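PDB 5TF3: putative membrane protein from Yersinia pestis CO92, which is of unknown function, a small all-helical protein of the DUF1198 family whose biochemical role has yet to be established. Local coordinates for residues A[52-60]-A[84-94]; A[68-77]-A[114-124]. One frame throughout, in Å; residues are numbered along the deposited sequence. Where two conformers were deposited one is given.

Contact 1 (A[52-60]-A[84-94]); sequences RKAAYLVFI and QISPILAAEHT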
loop_
_atom_site.group_PDB
_atom_site.type_symbol
_atom_site.label_atom_id
_atom_site.label_comp_id
_atom_site.label_asym_id
_atom_site.label_seq_id
_atom_site.Cartn_x
_atom_site.Cartn_y
_atom_site.Cartn_z
ATOM N N ARG A 52 -7.698 -2.935 4.594
ATOM C CA ARG A 52 -6.459 -2.641 5.306
ATOM C C ARG A 52 -5.252 -3.193 4.555
ATOM O O ARG A 52 -4.194 -2.556 4.521
ATOM C CB ARG A 52 -6.529 -3.192 6.731
ATOM C CG ARG A 52 -7.683 -2.601 7.545
ATOM C CD ARG A 52 -7.847 -3.259 8.914
ATOM N NE ARG A 52 -7.113 -2.552 9.961
ATOM C CZ ARG A 52 -6.004 -3.001 10.538
ATOM N NH1 ARG A 52 -5.495 -4.175 10.174
ATOM N NH2 ARG A 52 -5.409 -2.283 11.484
ATOM N N LYS A 53 -5.394 -4.366 3.935
ATOM C CA LYS A 53 -4.333 -4.874 3.072
ATOM C C LYS A 53 -4.020 -3.887 1.953
ATOM O O LYS A 53 -2.852 -3.668 1.612
ATOM C CB LYS A 53 -4.739 -6.230 2.492
ATOM C CG LYS A 53 -4.807 -7.350 3.518
ATOM C CD LYS A 53 -3.619 -8.300 3.375
ATOM C CE LYS A 53 -3.751 -9.529 4.278
ATOM N NZ LYS A 53 -3.252 -9.300 5.675
ATOM N N ALA A 54 -5.057 -3.271 1.381
ATOM C CA ALA A 54 -4.848 -2.307 0.308
ATOM C C ALA A 54 -4.076 -1.089 0.794
ATOM O O ALA A 54 -3.367 -0.451 0.007
ATOM C CB ALA A 54 -6.195 -1.892 -0.282
ATOM N N ALA A 55 -4.192 -0.755 2.079
ATOM C CA ALA A 55 -3.419 0.355 2.625
ATOM C C ALA A 55 -1.926 0.104 2.478
ATOM O O ALA A 55 -1.156 1.028 2.208
ATOM C CB ALA A 55 -3.776 0.583 4.090
ATOM N N TYR A 56 -1.500 -1.151 2.614
ATOM C CA TYR A 56 -0.083 -1.444 2.463
ATOM C C TYR A 56 0.380 -1.334 1.016
ATOM O O TYR A 56 1.557 -1.047 0.773
ATOM C CB TYR A 56 0.220 -2.836 3.021
ATOM C CG TYR A 56 0.114 -2.894 4.524
ATOM C CD1 TYR A 56 1.120 -2.380 5.335
ATOM C CD2 TYR A 56 -0.993 -3.460 5.135
ATOM C CE1 TYR A 56 1.025 -2.441 6.723
ATOM C CE2 TYR A 56 -1.096 -3.526 6.509
ATOM C CZ TYR A 56 -0.087 -3.016 7.298
ATOM O OH TYR A 56 -0.208 -3.088 8.664
ATOM N N LEU A 57 -0.508 -1.577 0.040
ATOM C CA LEU A 57 -0.131 -1.365 -1.358
ATOM C C LEU A 57 0.037 0.117 -1.658
ATOM O O LEU A 57 0.933 0.504 -2.421
ATOM C CB LEU A 57 -1.177 -1.963 -2.307
ATOM C CG LEU A 57 -1.131 -3.468 -2.548
ATOM C CD1 LEU A 57 -2.231 -3.832 -3.503
ATOM C CD2 LEU A 57 0.208 -3.879 -3.102
ATOM N N VAL A 58 -0.853 0.948 -1.110
ATOM C CA VAL A 58 -0.698 2.402 -1.194
ATOM C C VAL A 58 0.661 2.824 -0.645
ATOM O O VAL A 58 1.404 3.585 -1.280
ATOM C CB VAL A 58 -1.854 3.092 -0.446
ATOM C CG1 VAL A 58 -1.659 4.603 -0.398
ATOM C CG2 VAL A 58 -3.187 2.757 -1.128
ATOM N N PHE A 59 1.013 2.327 0.541
ATOM C CA PHE A 59 2.318 2.631 1.127
ATOM C C PHE A 59 3.459 2.216 0.197
ATOM O O PHE A 59 4.347 3.016 -0.108
ATOM C CB PHE A 59 2.436 1.926 2.485
ATOM C CG PHE A 59 3.795 2.030 3.125
ATOM C CD1 PHE A 59 4.782 1.081 2.863
ATOM C CD2 PHE A 59 4.078 3.058 4.015
ATOM C CE1 PHE A 59 6.037 1.175 3.442
ATOM C CE2 PHE A 59 5.324 3.158 4.616
ATOM C CZ PHE A 59 6.315 2.208 4.325
ATOM N N ILE A 60 3.452 0.962 -0.261
ATOM C CA ILE A 60 4.538 0.481 -1.120
ATOM C C ILE A 60 4.636 1.313 -2.389
ATOM O O ILE A 60 5.732 1.694 -2.817
ATOM C CB ILE A 60 4.344 -1.010 -1.445
ATOM C CG1 ILE A 60 4.630 -1.871 -0.203
ATOM C CG2 ILE A 60 5.216 -1.402 -2.665
ATOM C CD1 ILE A 60 4.259 -3.344 -0.354
ATOM N N GLN A 84 -4.503 3.731 12.469
ATOM C CA GLN A 84 -4.521 2.579 13.375
ATOM C C GLN A 84 -4.162 1.296 12.643
ATOM O O GLN A 84 -4.694 0.225 12.942
ATOM C CB GLN A 84 -5.877 2.418 14.068
ATOM C CG GLN A 84 -6.447 3.708 14.610
ATOM C CD GLN A 84 -5.641 4.241 15.768
ATOM O OE1 GLN A 84 -5.686 3.698 16.876
ATOM N NE2 GLN A 84 -4.887 5.304 15.520
ATOM N N ILE A 85 -3.288 1.412 11.652
ATOM C CA ILE A 85 -2.777 0.280 10.892
ATOM C C ILE A 85 -1.329 0.061 11.310
ATOM O O ILE A 85 -0.551 1.021 11.382
ATOM C CB ILE A 85 -2.894 0.541 9.382
ATOM C CG1 ILE A 85 -4.366 0.565 8.976
ATOM C CG2 ILE A 85 -2.155 -0.516 8.590
ATOM C CD1 ILE A 85 -4.560 0.957 7.570
ATOM N N SER A 86 -0.972 -1.186 11.594
ATOM C CA SER A 86 0.391 -1.479 12.024
ATOM C C SER A 86 1.387 -0.977 10.981
ATOM O O SER A 86 1.213 -1.249 9.786
ATOM C CB SER A 86 0.596 -2.976 12.240
ATOM O OG SER A 86 1.976 -3.247 12.415
ATOM N N PRO A 87 2.426 -0.242 11.379
ATOM C CA PRO A 87 3.449 0.170 10.414
ATOM C C PRO A 87 4.414 -0.948 10.042
ATOM O O PRO A 87 5.324 -0.719 9.239
ATOM C CB PRO A 87 4.180 1.299 11.159
ATOM C CG PRO A 87 4.071 0.899 12.597
ATOM C CD PRO A 87 2.750 0.184 12.752
ATOM N N ILE A 88 4.257 -2.149 10.599
ATOM C CA ILE A 88 5.137 -3.251 10.231
ATOM C C ILE A 88 4.767 -3.739 8.839
ATOM O O ILE A 88 3.596 -4.002 8.540
ATOM C CB ILE A 88 5.057 -4.381 11.267
ATOM C CG1 ILE A 88 5.567 -3.906 12.626
ATOM C CG2 ILE A 88 5.872 -5.586 10.808
ATOM C CD1 ILE A 88 5.501 -4.978 13.687
ATOM N N LEU A 89 5.760 -3.833 7.966
ATOM C CA LEU A 89 5.551 -4.261 6.591
ATOM C C LEU A 89 5.972 -5.722 6.471
ATOM O O LEU A 89 7.097 -6.084 6.839
ATOM C CB LEU A 89 6.338 -3.375 5.621
ATOM C CG LEU A 89 6.105 -3.627 4.135
ATOM C CD1 LEU A 89 4.715 -3.174 3.728
ATOM C CD2 LEU A 89 7.177 -2.975 3.273
ATOM N N ALA A 90 5.056 -6.563 6.001
ATOM C CA ALA A 90 5.253 -8.005 6.006
ATOM C C ALA A 90 5.420 -8.526 4.585
ATOM O O ALA A 90 5.105 -7.841 3.610
ATOM C CB ALA A 90 4.081 -8.714 6.694
ATOM N N ALA A 91 5.916 -9.764 4.486
ATOM C CA ALA A 91 6.252 -10.355 3.192
ATOM C C ALA A 91 5.038 -10.472 2.286
ATOM O O ALA A 91 5.171 -10.424 1.057
ATOM C CB ALA A 91 6.872 -11.740 3.381
ATOM N N GLU A 92 3.855 -10.659 2.859
ATOM C CA GLU A 92 2.693 -10.797 2.001
ATOM C C GLU A 92 2.334 -9.472 1.338
ATOM O O GLU A 92 1.723 -9.471 0.263
ATOM C CB GLU A 92 1.520 -11.337 2.805
ATOM C CG GLU A 92 1.321 -10.644 4.124
ATOM C CD GLU A 92 -0.143 -10.589 4.496
ATOM O OE1 GLU A 92 -0.470 -10.037 5.572
ATOM O OE2 GLU A 92 -0.973 -11.092 3.700
ATOM N N HIS A 93 2.720 -8.343 1.950
ATOM C CA HIS A 93 2.449 -7.037 1.345
ATOM C C HIS A 93 3.296 -6.833 0.095
ATOM O O HIS A 93 2.790 -6.404 -0.948
ATOM C CB HIS A 93 2.719 -5.922 2.356
ATOM C CG HIS A 93 1.931 -6.052 3.620
ATOM N ND1 HIS A 93 2.469 -5.795 4.866
ATOM C CD2 HIS A 93 0.647 -6.427 3.833
ATOM C CE1 HIS A 93 1.548 -6.005 5.791
ATOM N NE2 HIS A 93 0.433 -6.385 5.188
ATOM N N THR A 94 4.589 -7.171 0.171
ATOM C CA THR A 94 5.464 -6.960 -0.975
ATOM C C THR A 94 5.221 -8.008 -2.053
ATOM O O THR A 94 5.381 -7.721 -3.245
ATOM C CB THR A 94 6.931 -6.959 -0.528
ATOM O OG1 THR A 94 7.153 -8.040 0.382
ATOM C CG2 THR A 94 7.278 -5.622 0.164
HETATM O O HOH W 1 -2.970 -3.246 11.652
#
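Tyr-56 OH gives its proton to Ser-86 O at 2.6 Å, in the carbonyl plane and on a lone pair, fastening helix 48-65 of this all-helical DUF1198 fold to the linker that leads into helix 91-100. Tyr-56 CG stands beside the backbone N and anti to the carbonyl carbon (chi1 -70°), which lays the phenol ring along the linker. One face of that ring is covered by His-93 in a face-to-face stack, centroids 3.7 Å apart and planes 11° from parallel. ND1 of His-93 accepts from Ala-90 N at 2.9 Å, the donor tilted 32° from the ring plane, closing the first turn of helix 91-100 on its own N-cap residue; NE2 lies over Tyr-56 CD2. Leu-89 and Ile-60 meet at about a right angle beside the stack, and Ile-60 CD1 also reaches Thr-94 CG2. At the linker's start, Ile-85 CD1 packs on Ala-55 CB at 3.6 Å. Ser-86 OG accepts from Ile-88 N two residues on, an ST turn. On the exposed side a salt bridge crosses the contact, Lys-53 NZ meeting Glu-92 OE1 at 2.9 Å on the syn side of the carboxylate.

Contact 2 (A[68-77]-A[114-124]); sequences PSDENVELWR and FRRHYNLHFNP
Val-73 CG1 lies against both Tyr-118 CD1 and Phe-122 CE2, at 3.6 Å each, in the apolar middle of a helix-helix packing in which segments 70-77 and 114-122 cross at -75° with their axes 12.0 Å apart. Phe-122 is a knob in a hole formed by Asp-70, Val-73, Glu-74 and Arg-77: its CZ meets Asp-70 O at the ring edge, CE1 touches Glu-74 CB, and CB rests on Arg-77 CD. With CG placed beside the backbone N, the ring reaches across to the other helix. Val-73 CG2, its second branch, approaches the edge of the Phe-114 ring at 4.1 Å, and Pro-68 CB adds a looser touch to the same CE1 atom.

The polar interactions gather where helix 108-122 ends. Arg-77, with CG anti to the backbone N, runs extended as far as NE, where chi4 (-91°) turns the guanidinium. On the way it passes Tyr-118 OH, 3.3 Å from Arg-77 CG and hydrogen-bonded to Pro-87 O. The Arg-77 guanidinium then grips Asn-123 side-on, NE and NH2 both donating to the single atom OD1. NH2 has a second acceptor in His-131 O at the C-terminus, so the group is fixed from two parts of the chain. Phe-122 O sits over one guanidinium face, too poorly angled for a bond. Both Arg-77 donors, NE and NH2, stand 3.0 Å from Asn-123 OD1; NH2 lies in the carbonyl plane, whereas NE is 37° above it.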
loop_
_atom_site.group_PDB
_atom_site.type_symbol
_atom_site.label_atom_id
_atom_site.label_comp_id
_atom_site.label_asym_id
_atom_site.label_seq_id
_atom_site.Cartn_x
_atom_site.Cartn_y
_atom_site.Cartn_z
ATOM N N PRO A 68 11.499 6.463 -2.344
ATOM C CA PRO A 68 11.849 5.772 -1.096
ATOM C C PRO A 68 12.717 6.574 -0.135
ATOM O O PRO A 68 13.375 5.985 0.732
ATOM C CB PRO A 68 12.585 4.528 -1.600
ATOM C CG PRO A 68 13.225 4.980 -2.860
ATOM C CD PRO A 68 12.231 5.916 -3.503
ATOM N N SER A 69 12.723 7.901 -0.243
ATOM C CA SER A 69 13.536 8.701 0.669
ATOM C C SER A 69 13.015 8.566 2.098
ATOM O O SER A 69 11.831 8.310 2.319
ATOM C CB SER A 69 13.528 10.170 0.242
ATOM O OG SER A 69 12.262 10.764 0.503
ATOM N N ASP A 70 13.925 8.730 3.073
ATOM C CA ASP A 70 13.553 8.621 4.485
ATOM C C ASP A 70 12.424 9.577 4.832
ATOM O O ASP A 70 11.501 9.226 5.582
ATOM C CB ASP A 70 14.756 8.920 5.393
ATOM C CG ASP A 70 15.706 7.739 5.548
ATOM O OD1 ASP A 70 15.390 6.635 5.051
ATOM O OD2 ASP A 70 16.771 7.914 6.195
ATOM N N GLU A 71 12.504 10.804 4.322
ATOM C CA GLU A 71 11.467 11.792 4.584
ATOM C C GLU A 71 10.111 11.314 4.074
ATOM O O GLU A 71 9.100 11.395 4.789
ATOM C CB GLU A 71 11.856 13.127 3.947
ATOM C CG GLU A 71 10.711 14.129 3.857
ATOM C CD GLU A 71 11.195 15.564 3.753
ATOM O OE1 GLU A 71 12.406 15.801 3.981
ATOM O OE2 GLU A 71 10.363 16.455 3.453
ATOM N N ASN A 72 10.066 10.794 2.843
ATOM C CA ASN A 72 8.781 10.367 2.305
ATOM C C ASN A 72 8.295 9.096 2.991
ATOM O O ASN A 72 7.095 8.939 3.247
ATOM C CB ASN A 72 8.882 10.170 0.786
ATOM C CG ASN A 72 7.518 9.978 0.132
ATOM O OD1 ASN A 72 6.636 10.837 0.231
ATOM N ND2 ASN A 72 7.339 8.849 -0.532
ATOM N N VAL A 73 9.217 8.186 3.333
ATOM C CA VAL A 73 8.804 6.959 4.004
ATOM C C VAL A 73 8.213 7.285 5.369
ATOM O O VAL A 73 7.200 6.699 5.784
ATOM C CB VAL A 73 9.991 5.972 4.104
ATOM C CG1 VAL A 73 9.656 4.820 5.035
ATOM C CG2 VAL A 73 10.338 5.407 2.712
ATOM N N GLU A 74 8.824 8.232 6.083
ATOM C CA GLU A 74 8.296 8.640 7.383
ATOM C C GLU A 74 6.892 9.222 7.242
ATOM O O GLU A 74 5.998 8.936 8.053
ATOM C CB GLU A 74 9.243 9.650 8.034
ATOM C CG GLU A 74 8.741 10.185 9.362
ATOM C CD GLU A 74 9.791 10.989 10.106
ATOM O OE1 GLU A 74 11.001 10.733 9.907
ATOM O OE2 GLU A 74 9.404 11.881 10.891
ATOM N N LEU A 75 6.685 10.035 6.206
ATOM C CA LEU A 75 5.368 10.583 5.900
ATOM C C LEU A 75 4.315 9.484 5.778
ATOM O O LEU A 75 3.259 9.546 6.417
ATOM C CB LEU A 75 5.474 11.384 4.599
ATOM C CG LEU A 75 4.324 12.237 4.113
ATOM C CD1 LEU A 75 4.891 13.322 3.194
ATOM C CD2 LEU A 75 3.277 11.388 3.395
ATOM N N TRP A 76 4.571 8.481 4.922
ATOM C CA TRP A 76 3.578 7.436 4.677
ATOM C C TRP A 76 3.443 6.481 5.854
ATOM O O TRP A 76 2.341 5.982 6.124
ATOM C CB TRP A 76 3.914 6.689 3.376
ATOM C CG TRP A 76 3.534 7.564 2.220
ATOM C CD1 TRP A 76 4.348 8.411 1.508
ATOM C CD2 TRP A 76 2.212 7.739 1.698
ATOM N NE1 TRP A 76 3.606 9.074 0.538
ATOM C CE2 TRP A 76 2.292 8.684 0.652
ATOM C CE3 TRP A 76 0.969 7.179 2.017
ATOM C CZ2 TRP A 76 1.181 9.074 -0.083
ATOM C CZ3 TRP A 76 -0.147 7.577 1.277
ATOM C CH2 TRP A 76 -0.026 8.508 0.245
ATOM N N ARG A 77 4.528 6.243 6.590
ATOM C CA ARG A 77 4.433 5.418 7.790
ATOM C C ARG A 77 3.502 6.062 8.822
ATOM O O ARG A 77 2.703 5.377 9.479
ATOM C CB ARG A 77 5.838 5.203 8.382
ATOM C CG ARG A 77 5.839 4.429 9.693
ATOM C CD ARG A 77 7.268 4.212 10.274
ATOM N NE ARG A 77 7.212 3.394 11.486
ATOM C CZ ARG A 77 7.092 3.882 12.717
ATOM N NH1 ARG A 77 7.057 5.195 12.918
ATOM N NH2 ARG A 77 7.027 3.052 13.746
ATOM N N PHE A 114 14.214 -3.392 0.610
ATOM C CA PHE A 114 13.498 -2.207 1.078
ATOM C C PHE A 114 12.682 -2.528 2.324
ATOM O O PHE A 114 12.721 -1.791 3.319
ATOM C CB PHE A 114 12.604 -1.649 -0.035
ATOM C CG PHE A 114 11.617 -0.615 0.448
ATOM C CD1 PHE A 114 12.005 0.717 0.615
ATOM C CD2 PHE A 114 10.318 -0.975 0.770
ATOM C CE1 PHE A 114 11.092 1.684 1.083
ATOM C CE2 PHE A 114 9.405 -0.015 1.245
ATOM C CZ PHE A 114 9.795 1.310 1.396
ATOM N N ARG A 115 11.945 -3.647 2.297
ATOM C CA ARG A 115 11.138 -4.020 3.456
ATOM C C ARG A 115 12.016 -4.298 4.669
ATOM O O ARG A 115 11.704 -3.869 5.788
ATOM C CB ARG A 115 10.272 -5.243 3.137
ATOM C CG ARG A 115 9.672 -5.909 4.379
ATOM C CD ARG A 115 8.413 -6.729 4.068
ATOM N NE ARG A 115 8.620 -8.172 4.168
ATOM C CZ ARG A 115 8.732 -8.851 5.312
ATOM N NH1 ARG A 115 8.918 -10.165 5.290
ATOM N NH2 ARG A 115 8.664 -8.223 6.477
ATOM N N ARG A 116 13.120 -5.013 4.469
ATOM C CA ARG A 116 13.992 -5.331 5.600
ATOM C C ARG A 116 14.589 -4.066 6.204
ATOM O O ARG A 116 14.593 -3.893 7.432
ATOM C CB ARG A 116 15.093 -6.295 5.163
ATOM C CG ARG A 116 15.867 -6.924 6.357
ATOM C CD ARG A 116 16.933 -7.884 5.851
ATOM N NE ARG A 116 17.963 -7.138 5.143
ATOM C CZ ARG A 116 18.966 -6.504 5.737
ATOM N NH1 ARG A 116 19.087 -6.527 7.064
ATOM N NH2 ARG A 116 19.844 -5.844 4.998
ATOM N N HIS A 117 15.106 -3.171 5.362
ATOM C CA HIS A 117 15.685 -1.939 5.889
ATOM C C HIS A 117 14.615 -1.021 6.470
ATOM O O HIS A 117 14.876 -0.313 7.449
ATOM C CB HIS A 117 16.487 -1.222 4.799
ATOM C CG HIS A 117 17.818 -1.850 4.519
ATOM N ND1 HIS A 117 18.016 -2.755 3.498
ATOM C CD2 HIS A 117 19.014 -1.718 5.141
ATOM C CE1 HIS A 117 19.277 -3.149 3.499
ATOM N NE2 HIS A 117 19.905 -2.532 4.483
ATOM N N TYR A 118 13.410 -1.032 5.898
ATOM C CA TYR A 118 12.334 -0.192 6.414
ATOM C C TYR A 118 11.958 -0.602 7.831
ATOM O O TYR A 118 11.861 0.241 8.727
ATOM C CB TYR A 118 11.109 -0.264 5.491
ATOM C CG TYR A 118 9.860 0.211 6.193
ATOM C CD1 TYR A 118 9.683 1.567 6.497
ATOM C CD2 TYR A 118 8.872 -0.691 6.581
ATOM C CE1 TYR A 118 8.559 2.008 7.176
ATOM C CE2 TYR A 118 7.737 -0.261 7.244
ATOM C CZ TYR A 118 7.591 1.087 7.540
ATOM O OH TYR A 118 6.473 1.525 8.205
ATOM N N ASN A 119 11.750 -1.898 8.058
ATOM C CA ASN A 119 11.372 -2.342 9.396
ATOM C C ASN A 119 12.502 -2.100 10.390
ATOM O O ASN A 119 12.266 -1.646 11.516
ATOM C CB ASN A 119 10.972 -3.821 9.356
ATOM C CG ASN A 119 9.614 -4.036 8.720
ATOM O OD1 ASN A 119 8.663 -3.286 8.973
ATOM N ND2 ASN A 119 9.517 -5.056 7.865
ATOM N N LEU A 120 13.737 -2.363 9.972
ATOM C CA LEU A 120 14.886 -2.152 10.843
ATOM C C LEU A 120 15.045 -0.678 11.218
ATOM O O LEU A 120 15.295 -0.352 12.382
ATOM C CB LEU A 120 16.142 -2.672 10.148
ATOM C CG LEU A 120 17.460 -2.424 10.869
ATOM C CD1 LEU A 120 17.460 -3.199 12.178
ATOM C CD2 LEU A 120 18.636 -2.821 9.983
ATOM N N HIS A 121 14.924 0.219 10.236
ATOM C CA HIS A 121 15.204 1.639 10.449
ATOM C C HIS A 121 14.088 2.327 11.227
ATOM O O HIS A 121 14.360 3.181 12.080
ATOM C CB HIS A 121 15.416 2.330 9.093
ATOM C CG HIS A 121 15.857 3.766 9.185
ATOM N ND1 HIS A 121 17.183 4.134 9.293
ATOM C CD2 HIS A 121 15.150 4.923 9.165
ATOM C CE1 HIS A 121 17.273 5.453 9.347
ATOM N NE2 HIS A 121 16.055 5.956 9.260
ATOM N N PHE A 122 12.828 1.975 10.950
ATOM C CA PHE A 122 11.703 2.749 11.453
ATOM C C PHE A 122 10.893 2.078 12.548
ATOM O O PHE A 122 10.166 2.778 13.252
ATOM C CB PHE A 122 10.730 3.088 10.320
ATOM C CG PHE A 122 11.225 4.145 9.390
ATOM C CD1 PHE A 122 10.987 5.486 9.660
ATOM C CD2 PHE A 122 11.903 3.797 8.225
ATOM C CE1 PHE A 122 11.427 6.463 8.795
ATOM C CE2 PHE A 122 12.355 4.765 7.358
ATOM C CZ PHE A 122 12.104 6.102 7.635
ATOM N N ASN A 123 10.930 0.761 12.683
ATOM C CA ASN A 123 10.020 0.202 13.672
ATOM C C ASN A 123 10.824 -0.262 14.875
ATOM O O ASN A 123 11.536 -1.269 14.786
ATOM C CB ASN A 123 9.202 -0.941 13.073
ATOM C CG ASN A 123 8.225 -0.444 12.011
ATOM O OD1 ASN A 123 7.504 0.524 12.233
ATOM N ND2 ASN A 123 8.218 -1.082 10.859
ATOM N N PRO A 124 10.768 0.455 16.003
ATOM C CA PRO A 124 11.744 0.238 17.080
ATOM C C PRO A 124 11.636 -1.162 17.665
ATOM O O PRO A 124 10.547 -1.725 17.781
ATOM C CB PRO A 124 11.385 1.324 18.106
ATOM C CG PRO A 124 9.981 1.743 17.774
ATOM C CD PRO A 124 9.824 1.546 16.302
#

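Overall arrangement
Contacts 1 and 2 have centres 12 Å apart and alternate along the chain: helix 70-82 follows helix 48-65, and linker 84-90 returns past helix 48-65 before helix 108-122 closes over it. That linker is shared ground. From its far side, residues of contact 2 take its carbonyls: besides the Tyr-118 bond to Pro-87, Arg-115 NH2, in one of two conformers, lies 2.7 Å from Leu-89 O, a probable hydrogen bond, and Asn-119 ND2 also reaches that oxygen. Phe-59 of contact 1 meets the Tyr-118 ring, joining the two apolar clusters. The centre of contact 1 is about 5 Å from the chain centre and the contact is mostly buried; that of contact 2, about 13 Å out, is only partly so.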